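Local atomic coordinates of plasmin and fibronectin-binding protein A (Streptococcus pneumoniae, PDB entry 4MR0), a protein that acts as a pneumococcal surface adhesin and invasin, binding human fibronectin, plasmin, plasminogen and serum albumin. Residues Gln430-Glu435 against Asp463-Lys468; Arg449-Ser454 against Glu484-Ser489. All coordinates share one frame; numbering follows the deposited sequence.

In the fold
Both contacts join neighbouring turns of the right-handed parallel beta-helix that forms this part of the adhesin, each pairing two parallel strands in register, but on different faces of the coil. Strand 445-451 follows strand 431-440 and strand 483-486 follows strand 462-473, so the same two coils are tied twice. The faces meet in the core, where Ile433 CD1 packs 3.8 Å from Val450 CG2 and Ile464 CG2 on Val450 CG1. Both contacts are partly buried; contact 1 has exposed residues at its ends (Gln430, Glu435, Lys468), contact 2 none fully exposed. Outside, contact 1 carries valine, alanine and two threonines with one bridging water, whereas contact 2 has a salt-bridge network and, past the strands, an arginine holding a backbone carbonyl.

Contact 1 of 2, residues Gln430-Glu435 against Asp463-Lys468; sequences QVVIAE and DITVTK
Val431 and Ile464 open a parallel ladder that runs in register to Ala434 and Thr467, axes 4.8 Å apart and 3° from parallel: successive beta-helix coils stacked, Asp463-Lys468 belonging to repeat PbH1 4. Five backbone hydrogen bonds hold it: Val431 N to Asp463 O, Thr465 N to Val431 O, Ile433 N to Thr465 O (2.8 Å, nearly straight at 172°), Thr467 N to Ile433 O, and Glu435 N to Thr467 O.

Apolar contacts line the inner face. Ile464 turns CG1 beside its backbone N (chi1 -56°), and a further bend brings CD1 3.9 Å from Val431 CB. Ile433 CD1 reaches Val466 CG2 more loosely, at 4.4 Å; Ile448 touches both, and Val450 touches Ile433.

The outer face mixes small aliphatic groups with threonine hydroxyls. Val432 CG2 lies alongside Thr465 CB, and Thr467 OG1 sits 3.5 Å from Ala434 CB. A water donates to Glu435 OE2 (3.0 Å) and hydrogen-bonds Thr467 OG1 (2.9 Å), joining the segments. Just past the strands, Glu435 and Lys468 run side by side, yet Glu435 OE2 stays 6.2 Å from Lys468 NZ.

Cohesion therefore rests on backbone bonds and inward aliphatic packing, with water rather than a direct ion pair joining the segments where the first strand ends.

Contact 2 of 2, residues Arg449-Ser454 against Glu484-Ser489; sequences RVAKDS and ELLRVS
Arg449 and Glu484 lie side by side on the outer face of two parallel strands, with guanidinium and carboxylate planes 78° apart. Arg449 CB lies 4.2 Å from Glu484 OE1. CG stands anti to the backbone N (chi1 177°) and the chain is extended as far as NE, carrying CG and CD past Glu484 OE1, 3.4 and 3.2 Å away. NE makes a salt bridge to Glu484 OE1 at 3.0 Å, although its hydrogen bond is weak, bent to 121°. At the tip, NH1 and NH2 both grip Asp453 OD2 from one face of the carboxylate, NH2 the more closely at 2.6 Å. NH2 also donates to a water that donates to Glu484 OE2, and Ala451 CB covers one guanidinium face. Lys446 pairs with Glu484 OE1 and Asn414 accepts from Arg449 NH1.

Beneath, Val450 N, Leu486 N and Lys452 N bond to Glu484 O, Val450 O and Leu486 O. Ala451 CB presses tightly on Leu486 CB, at 3.4 Å; Val450 packs inward on Leu485 CD2. Past the strands Arg487 crosses Lys452 at about a right angle and gives NH1 to Lys452 O (2.8 Å); Ser454 C and Leu486 CD1 lie over opposite faces of the Arg487 guanidinium.

In this beta-helix stacking, Glu484-Ser489 passes from PbH1 4 into PbH1 5. Asp453, Asn414 and the water fix the Arg449 guanidinium, whose two carboxylate partners would be expected to balance its charge, while Arg487 pins the outgoing chain.

Contact 1 of 2, residues Gln430-Glu435 against Asp463-Lys468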
ATOM      1  N   GLN A 430      -8.034   5.904  14.484  1.00 15.04           N
ATOM      2  CA  GLN A 430      -8.077   7.162  13.752  1.00 14.70           C
ATOM      3  C   GLN A 430      -7.868   6.931  12.262  1.00 14.73           C
ATOM      4  O   GLN A 430      -6.905   7.421  11.672  1.00 16.04           O
ATOM      5  CB  GLN A 430      -7.005   8.117  14.290  1.00 17.62           C
ATOM      6  CG  GLN A 430      -7.209   8.498  15.753  1.00 23.24           C
ATOM      7  CD  GLN A 430      -6.014   9.226  16.344  1.00 28.71           C
ATOM      8  OE1 GLN A 430      -5.294   8.680  17.184  1.00 33.91           O
ATOM      9  NE2 GLN A 430      -5.795  10.459  15.904  1.00 30.80           N
ATOM     10  N   VAL A 431      -8.773   6.171  11.661  1.00 11.62           N
ATOM     11  CA  VAL A 431      -8.698   5.898  10.241  1.00 10.95           C
ATOM     12  C   VAL A 431      -9.881   6.568   9.567  1.00 12.24           C
ATOM     13  O   VAL A 431     -11.034   6.366   9.962  1.00 11.51           O
ATOM     14  CB  VAL A 431      -8.751   4.379   9.933  1.00 12.15           C
ATOM     15  CG1 VAL A 431      -8.749   4.162   8.428  1.00 12.18           C
ATOM     16  CG2 VAL A 431      -7.564   3.665  10.577  1.00 12.04           C
ATOM     17  N   VAL A 432      -9.588   7.372   8.551  1.00 13.87           N
ATOM     18  CA  VAL A 432     -10.631   8.058   7.806  1.00 11.97           C
ATOM     19  C   VAL A 432     -10.578   7.590   6.361  1.00 13.15           C
ATOM     20  O   VAL A 432      -9.537   7.663   5.705  1.00 13.56           O
ATOM     21  CB  VAL A 432     -10.446   9.599   7.866  1.00 12.10           C
ATOM     22  CG1 VAL A 432     -11.501  10.294   6.999  1.00 12.76           C
ATOM     23  CG2 VAL A 432     -10.559  10.075   9.305  1.00 11.90           C
ATOM     24  N   ILE A 433     -11.710   7.081   5.888  1.00 13.43           N
ATOM     25  CA  ILE A 433     -11.861   6.598   4.522  1.00 14.32           C
ATOM     26  C   ILE A 433     -12.964   7.483   3.958  1.00 14.83           C
ATOM     27  O   ILE A 433     -14.145   7.265   4.228  1.00 15.18           O
ATOM     28  CB  ILE A 433     -12.300   5.120   4.526  1.00 14.07           C
ATOM     29  CG1 ILE A 433     -11.231   4.283   5.236  1.00 16.05           C
ATOM     30  CG2 ILE A 433     -12.493   4.621   3.108  1.00 15.63           C
ATOM     31  CD1 ILE A 433     -11.677   2.872   5.570  1.00 15.69           C
ATOM     32  N   ALA A 434     -12.580   8.481   3.173  1.00 14.42           N
ATOM     33  CA  ALA A 434     -13.562   9.423   2.659  1.00 15.69           C
ATOM     34  C   ALA A 434     -13.463   9.798   1.195  1.00 14.48           C
ATOM     35  O   ALA A 434     -12.382   9.831   0.617  1.00 14.33           O
ATOM     36  CB  ALA A 434     -13.501  10.689   3.492  1.00 15.45           C
ATOM     37  N   GLU A 435     -14.620  10.080   0.608  1.00 16.23           N
ATOM     38  CA  GLU A 435     -14.706  10.533  -0.771  1.00 17.57           C
ATOM     39  C   GLU A 435     -13.953   9.707  -1.814  1.00 15.96           C
ATOM     40  O   GLU A 435     -13.399  10.261  -2.765  1.00 16.77           O
ATOM     41  CB  GLU A 435     -14.236  11.992  -0.832  1.00 18.98           C
ATOM     42  CG  GLU A 435     -15.033  12.934   0.075  1.00 21.31           C
ATOM     43  CD  GLU A 435     -14.207  14.106   0.591  1.00 26.85           C
ATOM     44  OE1 GLU A 435     -13.644  14.863  -0.234  1.00 26.93           O
ATOM     45  OE2 GLU A 435     -14.125  14.272   1.831  1.00 27.27           O
ATOM     46  N   ASP A 463     -12.117   4.886  16.478  1.00 18.46           N
ATOM     47  CA  ASP A 463     -12.067   6.146  15.744  1.00 18.81           C
ATOM     48  C   ASP A 463     -11.949   5.845  14.257  1.00 16.75           C
ATOM     49  O   ASP A 463     -10.955   6.170  13.614  1.00 15.54           O
ATOM     50  CB  ASP A 463     -10.887   6.988  16.231  1.00 23.97           C
ATOM     51  CG  ASP A 463     -11.035   7.394  17.687  1.00 30.93           C
ATOM     52  OD1 ASP A 463     -11.945   8.193  17.994  1.00 34.19           O
ATOM     53  OD2 ASP A 463     -10.249   6.905  18.527  1.00 36.60           O
ATOM     54  N   ILE A 464     -12.991   5.213  13.730  1.00 16.11           N
ATOM     55  CA  ILE A 464     -13.054   4.819  12.333  1.00 14.35           C
ATOM     56  C   ILE A 464     -14.143   5.651  11.665  1.00 13.44           C
ATOM     57  O   ILE A 464     -15.269   5.702  12.159  1.00 14.23           O
ATOM     58  CB  ILE A 464     -13.443   3.327  12.197  1.00 13.95           C
ATOM     59  CG1 ILE A 464     -12.465   2.447  12.986  1.00 16.18           C
ATOM     60  CG2 ILE A 464     -13.484   2.940  10.729  1.00 12.42           C
ATOM     61  CD1 ILE A 464     -11.002   2.609  12.580  1.00 16.90           C
ATOM     62  N   THR A 465     -13.811   6.283  10.543  1.00 14.00           N
ATOM     63  CA  THR A 465     -14.771   7.110   9.816  1.00 14.72           C
ATOM     64  C   THR A 465     -14.826   6.726   8.343  1.00 15.91           C
ATOM     65  O   THR A 465     -13.803   6.728   7.651  1.00 14.87           O
ATOM     66  CB  THR A 465     -14.405   8.614   9.910  1.00 17.43           C
ATOM     67  OG1 THR A 465     -14.471   9.040  11.275  1.00 17.98           O
ATOM     68  CG2 THR A 465     -15.363   9.461   9.072  1.00 17.67           C
ATOM     69  N   VAL A 466     -16.024   6.394   7.871  1.00 14.99           N
ATOM     70  CA  VAL A 466     -16.240   6.030   6.475  1.00 15.34           C
ATOM     71  C   VAL A 466     -17.327   6.978   5.976  1.00 16.45           C
ATOM     72  O   VAL A 466     -18.521   6.774   6.249  1.00 15.48           O
ATOM     73  CB  VAL A 466     -16.719   4.571   6.336  1.00 15.69           C
ATOM     74  CG1 VAL A 466     -16.881   4.226   4.865  1.00 14.78           C
ATOM     75  CG2 VAL A 466     -15.716   3.620   7.002  1.00 14.82           C
ATOM     76  N   THR A 467     -16.915   8.006   5.240  1.00 16.17           N
ATOM     77  CA  THR A 467     -17.862   9.013   4.769  1.00 17.54           C
ATOM     78  C   THR A 467     -17.765   9.421   3.308  1.00 17.84           C
ATOM     79  O   THR A 467     -16.685   9.441   2.723  1.00 16.36           O
ATOM     80  CB  THR A 467     -17.714  10.309   5.584  1.00 17.21           C
ATOM     81  OG1 THR A 467     -16.352  10.760   5.490  1.00 18.62           O
ATOM     82  CG2 THR A 467     -18.070  10.079   7.041  1.00 16.22           C
ATOM     83  N   LYS A 468     -18.918   9.779   2.747  1.00 17.44           N
ATOM     84  CA  LYS A 468     -19.020  10.256   1.377  1.00 18.47           C
ATOM     85  C   LYS A 468     -18.319   9.447   0.298  1.00 18.93           C
ATOM     86  O   LYS A 468     -17.884   9.998  -0.708  1.00 19.43           O
ATOM     87  CB  LYS A 468     -18.557  11.716   1.312  1.00 21.74           C
ATOM     88  CG  LYS A 468     -19.502  12.670   2.048  1.00 24.57           C
ATOM     89  CD  LYS A 468     -19.125  14.134   1.865  1.00 28.96           C
ATOM     90  CE  LYS A 468     -20.200  15.040   2.484  1.00 33.14           C
ATOM     91  NZ  LYS A 468     -19.869  16.497   2.400  1.00 36.43           N
TER
HETATM   92  O   HOH W   1     -16.042  13.026   3.722  1.00 25.11           O

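Contact 2 of 2, residues Arg449-Ser454 against Glu484-Ser489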
ATOM      1  N   ARG A 449     -13.381  -2.513   4.112  1.00 18.83           N
ATOM      2  CA  ARG A 449     -13.368  -3.391   5.268  1.00 18.64           C
ATOM      3  C   ARG A 449     -12.471  -2.821   6.368  1.00 18.44           C
ATOM      4  O   ARG A 449     -11.335  -2.426   6.106  1.00 19.46           O
ATOM      5  CB  ARG A 449     -12.860  -4.779   4.861  1.00 18.54           C
ATOM      6  CG  ARG A 449     -12.727  -5.760   6.003  1.00 21.71           C
ATOM      7  CD  ARG A 449     -12.338  -7.139   5.484  1.00 23.78           C
ATOM      8  NE  ARG A 449     -12.420  -8.153   6.532  1.00 24.40           N
ATOM      9  CZ  ARG A 449     -11.486  -8.367   7.451  1.00 25.31           C
ATOM     10  NH1 ARG A 449     -10.373  -7.642   7.460  1.00 25.89           N
ATOM     11  NH2 ARG A 449     -11.672  -9.307   8.366  1.00 25.99           N
ATOM     12  N   VAL A 450     -12.998  -2.764   7.587  1.00 17.88           N
ATOM     13  CA  VAL A 450     -12.247  -2.288   8.747  1.00 17.72           C
ATOM     14  C   VAL A 450     -12.597  -3.297   9.819  1.00 21.34           C
ATOM     15  O   VAL A 450     -13.773  -3.464  10.161  1.00 22.40           O
ATOM     16  CB  VAL A 450     -12.695  -0.884   9.216  1.00 18.47           C
ATOM     17  CG1 VAL A 450     -11.968  -0.507  10.507  1.00 15.84           C
ATOM     18  CG2 VAL A 450     -12.392   0.141   8.142  1.00 15.69           C
ATOM     19  N   ALA A 451     -11.596  -3.980  10.363  1.00 21.20           N
ATOM     20  CA  ALA A 451     -11.934  -4.985  11.348  1.00 23.28           C
ATOM     21  C   ALA A 451     -10.887  -5.434  12.338  1.00 24.16           C
ATOM     22  O   ALA A 451      -9.689  -5.210  12.166  1.00 22.41           O
ATOM     23  CB  ALA A 451     -12.465  -6.212  10.614  1.00 23.43           C
ATOM     24  N   LYS A 452     -11.386  -6.050  13.406  1.00 26.56           N
ATOM     25  CA  LYS A 452     -10.543  -6.689  14.401  1.00 26.27           C
ATOM     26  C   LYS A 452     -11.069  -8.086  14.108  1.00 26.99           C
ATOM     27  O   LYS A 452     -12.049  -8.544  14.705  1.00 28.11           O
ATOM     28  CB  LYS A 452     -10.870  -6.277  15.833  1.00 26.05           C
ATOM     29  CG  LYS A 452      -9.836  -6.858  16.795  1.00 27.21           C
ATOM     30  CD  LYS A 452     -10.019  -6.429  18.227  1.00 26.79           C
ATOM     31  CE  LYS A 452     -11.240  -7.069  18.856  1.00 26.68           C
ATOM     32  NZ  LYS A 452     -11.224  -6.851  20.326  1.00 26.35           N
ATOM     33  N   ASP A 453     -10.429  -8.715  13.129  1.00 27.46           N
ATOM     34  CA  ASP A 453     -10.791 -10.027  12.603  1.00 29.31           C
ATOM     35  C   ASP A 453     -11.194 -11.121  13.584  1.00 30.14           C
ATOM     36  O   ASP A 453     -11.947 -12.021  13.218  1.00 31.52           O
ATOM     37  CB  ASP A 453      -9.663 -10.527  11.693  1.00 29.17           C
ATOM     38  CG  ASP A 453      -9.089  -9.418  10.818  1.00 29.30           C
ATOM     39  OD1 ASP A 453      -8.412  -8.523  11.366  1.00 25.94           O
ATOM     40  OD2 ASP A 453      -9.327  -9.434   9.590  1.00 30.10           O
ATOM     41  N   SER A 454     -10.710 -11.049  14.817  1.00 30.54           N
ATOM     42  CA  SER A 454     -11.053 -12.059  15.808  1.00 31.76           C
ATOM     43  C   SER A 454     -11.375 -11.480  17.180  1.00 32.21           C
ATOM     44  O   SER A 454     -10.726 -10.541  17.646  1.00 32.04           O
ATOM     45  CB  SER A 454      -9.913 -13.075  15.944  1.00 33.85           C
ATOM     46  OG  SER A 454     -10.153 -13.973  17.018  1.00 35.00           O
ATOM     47  N   GLU A 484     -17.925  -3.499   5.216  1.00 21.98           N
ATOM     48  CA  GLU A 484     -17.920  -4.298   6.431  1.00 23.50           C
ATOM     49  C   GLU A 484     -17.137  -3.627   7.551  1.00 23.26           C
ATOM     50  O   GLU A 484     -15.988  -3.220   7.372  1.00 22.52           O
ATOM     51  CB  GLU A 484     -17.319  -5.683   6.169  1.00 25.70           C
ATOM     52  CG  GLU A 484     -16.845  -6.376   7.445  1.00 30.64           C
ATOM     53  CD  GLU A 484     -16.195  -7.722   7.192  1.00 34.73           C
ATOM     54  OE1 GLU A 484     -15.385  -7.830   6.243  1.00 35.12           O
ATOM     55  OE2 GLU A 484     -16.484  -8.669   7.955  1.00 36.42           O
ATOM     56  N   LEU A 485     -17.774  -3.530   8.710  1.00 21.81           N
ATOM     57  CA  LEU A 485     -17.166  -2.941   9.892  1.00 22.07           C
ATOM     58  C   LEU A 485     -17.317  -3.989  10.977  1.00 22.83           C
ATOM     59  O   LEU A 485     -18.421  -4.242  11.471  1.00 23.42           O
ATOM     60  CB  LEU A 485     -17.890  -1.644  10.251  1.00 21.04           C
ATOM     61  CG  LEU A 485     -17.650  -0.643   9.117  1.00 21.23           C
ATOM     62  CD1 LEU A 485     -18.861   0.218   8.881  1.00 21.46           C
ATOM     63  CD2 LEU A 485     -16.411   0.183   9.445  1.00 22.29           C
ATOM     64  N   LEU A 486     -16.194  -4.602  11.335  1.00 21.81           N
ATOM     65  CA  LEU A 486     -16.173  -5.672  12.317  1.00 21.36           C
ATOM     66  C   LEU A 486     -15.387  -5.359  13.584  1.00 21.73           C
ATOM     67  O   LEU A 486     -14.193  -5.061  13.539  1.00 19.75           O
ATOM     68  CB  LEU A 486     -15.612  -6.938  11.659  1.00 22.87           C
ATOM     69  CG  LEU A 486     -15.428  -8.190  12.520  1.00 23.36           C
ATOM     70  CD1 LEU A 486     -16.780  -8.685  13.038  1.00 23.57           C
ATOM     71  CD2 LEU A 486     -14.750  -9.269  11.683  1.00 23.52           C
ATOM     72  N   ARG A 487     -16.087  -5.440  14.713  1.00 21.49           N
ATOM     73  CA  ARG A 487     -15.531  -5.206  16.036  1.00 21.41           C
ATOM     74  C   ARG A 487     -14.811  -3.890  16.288  1.00 21.60           C
ATOM     75  O   ARG A 487     -13.714  -3.874  16.856  1.00 22.43           O
ATOM     76  CB  ARG A 487     -14.618  -6.366  16.439  1.00 25.19           C
ATOM     77  CG  ARG A 487     -15.335  -7.696  16.478  1.00 27.68           C
ATOM     78  CD  ARG A 487     -14.536  -8.758  17.214  1.00 29.43           C
ATOM     79  NE  ARG A 487     -15.139 -10.067  16.993  1.00 29.72           N
ATOM     80  CZ  ARG A 487     -14.961 -10.791  15.895  1.00 31.59           C
ATOM     81  NH1 ARG A 487     -14.185 -10.342  14.921  1.00 32.74           N
ATOM     82  NH2 ARG A 487     -15.586 -11.950  15.757  1.00 32.58           N
ATOM     83  N   VAL A 488     -15.427  -2.789  15.873  1.00 21.55           N
ATOM     84  CA  VAL A 488     -14.859  -1.471  16.124  1.00 21.31           C
ATOM     85  C   VAL A 488     -15.296  -1.167  17.560  1.00 22.01           C
ATOM     86  O   VAL A 488     -16.488  -1.209  17.882  1.00 22.42           O
ATOM     87  CB  VAL A 488     -15.423  -0.415  15.142  1.00 22.09           C
ATOM     88  CG1 VAL A 488     -14.859   0.960  15.469  1.00 19.91           C
ATOM     89  CG2 VAL A 488     -15.063  -0.801  13.713  1.00 20.46           C
ATOM     90  N   SER A 489     -14.325  -0.871  18.415  1.00 21.19           N
ATOM     91  CA  SER A 489     -14.569  -0.622  19.831  1.00 22.74           C
ATOM     92  C   SER A 489     -15.195   0.703  20.234  1.00 21.75           C
ATOM     93  O   SER A 489     -15.799   0.800  21.303  1.00 21.03           O
ATOM     94  CB  SER A 489     -13.262  -0.778  20.615  1.00 22.75           C
ATOM     95  OG  SER A 489     -12.721  -2.075  20.461  1.00 29.34           O
TER
HETATM   96  O   HOH W   2     -14.334 -10.318   7.804  1.00 36.96           O